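Local coordinates for SusD superfamily protein (Bacteroides fragilis, PDB 3L22), which probably binds glycans at the outer membrane of Bacteroides for uptake, as SusD-type proteins do, and binds zinc ions, at residues I14-S17 with P18-E22. Numbering follows the deposited sequence.
Sequences IFTS and PTRIE
A serine N-cap opens helix 18-33: S17 holds the first turn with its side chain while F15, in the loop just before it, packs against I21. The hydroxyl of S17 lies between its own backbone N and carbonyl carbon (chi1 68°), which turns it back over the start of the helix. There S17 OG accepts from R20 N at 3.2 Å in a fairly straight bond (160°), occupying an amide that has no preceding helical turn to pair with. The carbonyl of the same residue begins the regular helical pattern, S17 O receiving I21 N at 3.2 Å in the carbonyl plane. P18 suits the first helical position because its ring fixes phi at a helical value and its nitrogen has no hydrogen needing an acceptor. F15 is the centre of an inverse gamma turn that brings the loop back beside the helix, closed by a weak bond from T16 N to I14 O, the same carbonyl that R20 NH1 reaches. Its ring has the CA of I21 over one face, 4.3 Å above the plane, and F15 CG meets I21 CG1 at 3.8 Å. The two side chains cross at about a right angle, and branched I21, the buried member, also reaches F98 and L102 of helix 79-103 and V108 and A109 of helix 106-109, tying this first turn to the helices beside it. F15 adds a contact with S101. On the outer side, R20 uses its long chain, extended from CG to NE, to run back along the loop, passing the T16 hydroxyl. R20 CD comes within 3.2 Å of I14 O, and beyond it the edge of the guanidinium faces that carbonyl, with R20 NH1 giving a weak hydrogen bond to I14 O at 3.4 Å.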
ATOM      1  N   ILE A  14      13.100   1.997 -28.847  1.00 31.72           N
ATOM      2  CA  ILE A  14      13.340   0.680 -29.485  1.00 29.47           C
ATOM      3  C   ILE A  14      14.435   0.038 -28.619  1.00 27.01           C
ATOM      4  O   ILE A  14      15.420   0.705 -28.230  1.00 26.64           O
ATOM      5  CB  ILE A  14      13.780   0.738 -30.999  1.00 29.78           C
ATOM      6  CG1 ILE A  14      12.772   1.533 -31.865  1.00 29.81           C
ATOM      7  CG2 ILE A  14      13.925  -0.689 -31.558  1.00 29.93           C
ATOM      8  CD1 ILE A  14      13.343   2.099 -33.207  1.00 30.42           C
ATOM      9  N   PHE A  15      14.263  -1.231 -28.281  1.00 24.17           N
ATOM     10  CA  PHE A  15      15.150  -1.870 -27.325  1.00 22.38           C
ATOM     11  C   PHE A  15      16.388  -2.408 -28.010  1.00 21.64           C
ATOM     12  O   PHE A  15      16.558  -3.610 -28.156  1.00 21.74           O
ATOM     13  CB  PHE A  15      14.434  -2.993 -26.584  1.00 22.31           C
ATOM     14  CG  PHE A  15      13.354  -2.545 -25.615  1.00 21.65           C
ATOM     15  CD1 PHE A  15      13.113  -1.201 -25.297  1.00 20.86           C
ATOM     16  CD2 PHE A  15      12.590  -3.504 -24.993  1.00 19.42           C
ATOM     17  CE1 PHE A  15      12.131  -0.859 -24.399  1.00 20.36           C
ATOM     18  CE2 PHE A  15      11.621  -3.163 -24.094  1.00 18.97           C
ATOM     19  CZ  PHE A  15      11.381  -1.842 -23.794  1.00 20.43           C
ATOM     20  N   THR A  16      17.265  -1.507 -28.405  1.00 20.39           N
ATOM     21  CA  THR A  16      18.489  -1.875 -29.093  1.00 19.86           C
ATOM     22  C   THR A  16      19.632  -2.115 -28.118  1.00 18.71           C
ATOM     23  O   THR A  16      20.668  -2.542 -28.530  1.00 18.19           O
ATOM     24  CB  THR A  16      18.914  -0.757 -30.061  1.00 19.83           C
ATOM     25  OG1 THR A  16      19.055   0.443 -29.312  1.00 22.00           O
ATOM     26  CG2 THR A  16      17.864  -0.537 -31.132  1.00 20.08           C
ATOM     27  N   SER A  17      19.459  -1.828 -26.832  1.00 18.34           N
ATOM     28  CA  SER A  17      20.541  -2.039 -25.853  1.00 18.39           C
ATOM     29  C   SER A  17      19.972  -2.249 -24.482  1.00 18.20           C
ATOM     30  O   SER A  17      18.827  -1.863 -24.232  1.00 17.32           O
ATOM     31  CB  SER A  17      21.446  -0.824 -25.771  1.00 18.06           C
ATOM     32  OG  SER A  17      20.741   0.251 -25.202  1.00 17.92           O
ATOM     33  N   PRO A  18      20.768  -2.852 -23.588  1.00 18.60           N
ATOM     34  CA  PRO A  18      20.303  -3.060 -22.217  1.00 18.39           C
ATOM     35  C   PRO A  18      19.968  -1.749 -21.512  1.00 17.97           C
ATOM     36  O   PRO A  18      18.994  -1.705 -20.778  1.00 17.99           O
ATOM     37  CB  PRO A  18      21.509  -3.720 -21.527  1.00 18.65           C
ATOM     38  CG  PRO A  18      22.287  -4.362 -22.613  1.00 18.28           C
ATOM     39  CD  PRO A  18      22.067  -3.522 -23.847  1.00 19.07           C
ATOM     40  N   THR A  19      20.741  -0.685 -21.741  1.00 18.16           N
ATOM     41  CA  THR A  19      20.459   0.556 -21.043  1.00 18.53           C
ATOM     42  C   THR A  19      19.088   1.123 -21.506  1.00 17.95           C
ATOM     43  O   THR A  19      18.352   1.675 -20.702  1.00 16.54           O
ATOM     44  CB  THR A  19      21.590   1.614 -21.112  1.00 19.42           C
ATOM     45  OG1 THR A  19      21.646   2.180 -22.401  1.00 23.46           O
ATOM     46  CG2 THR A  19      22.966   1.029 -20.796  1.00 20.42           C
ATOM     47  N   ARG A  20      18.706   0.920 -22.761  1.00 17.42           N
ATOM     48  CA  ARG A  20      17.339   1.321 -23.208  1.00 17.64           C
ATOM     49  C   ARG A  20      16.220   0.487 -22.573  1.00 16.65           C
ATOM     50  O   ARG A  20      15.212   1.021 -22.172  1.00 15.84           O
ATOM     51  CB  ARG A  20      17.210   1.277 -24.721  1.00 17.73           C
ATOM     52  CG  ARG A  20      17.908   2.481 -25.351  1.00 22.50           C
ATOM     53  CD  ARG A  20      17.518   2.622 -26.766  1.00 27.64           C
ATOM     54  NE  ARG A  20      18.001   3.862 -27.355  1.00 29.79           N
ATOM     55  CZ  ARG A  20      17.817   4.194 -28.629  1.00 31.61           C
ATOM     56  NH1 ARG A  20      17.155   3.376 -29.460  1.00 33.51           N
ATOM     57  NH2 ARG A  20      18.292   5.350 -29.075  1.00 31.66           N
ATOM     58  N   ILE A  21      16.438  -0.809 -22.430  1.00 16.64           N
ATOM     59  CA  ILE A  21      15.477  -1.662 -21.710  1.00 16.45           C
ATOM     60  C   ILE A  21      15.315  -1.169 -20.268  1.00 16.49           C
ATOM     61  O   ILE A  21      14.210  -0.930 -19.770  1.00 16.41           O
ATOM     62  CB  ILE A  21      15.903  -3.151 -21.700  1.00 16.56           C
ATOM     63  CG1 ILE A  21      15.952  -3.714 -23.142  1.00 17.54           C
ATOM     64  CG2 ILE A  21      14.910  -3.960 -20.824  1.00 15.35           C
ATOM     65  CD1 ILE A  21      16.701  -5.091 -23.266  1.00 18.77           C
ATOM     66  N   GLU A  22      16.434  -0.964 -19.612  1.00 17.30           N
ATOM     67  CA  GLU A  22      16.403  -0.555 -18.235  1.00 18.41           C
ATOM     68  C   GLU A  22      15.823   0.849 -18.030  1.00 18.03           C
ATOM     69  O   GLU A  22      15.174   1.058 -17.044  1.00 18.04           O
ATOM     70  CB  GLU A  22      17.791  -0.665 -17.626  1.00 18.73           C
ATOM     71  CG  GLU A  22      18.156  -2.110 -17.460  1.00 22.72           C
ATOM     72  CD  GLU A  22      19.584  -2.344 -17.006  1.00 28.06           C
ATOM     73  OE1 GLU A  22      20.212  -1.373 -16.585  1.00 32.02           O
ATOM     74  OE2 GLU A  22      20.056  -3.506 -17.058  1.00 30.55           O
TER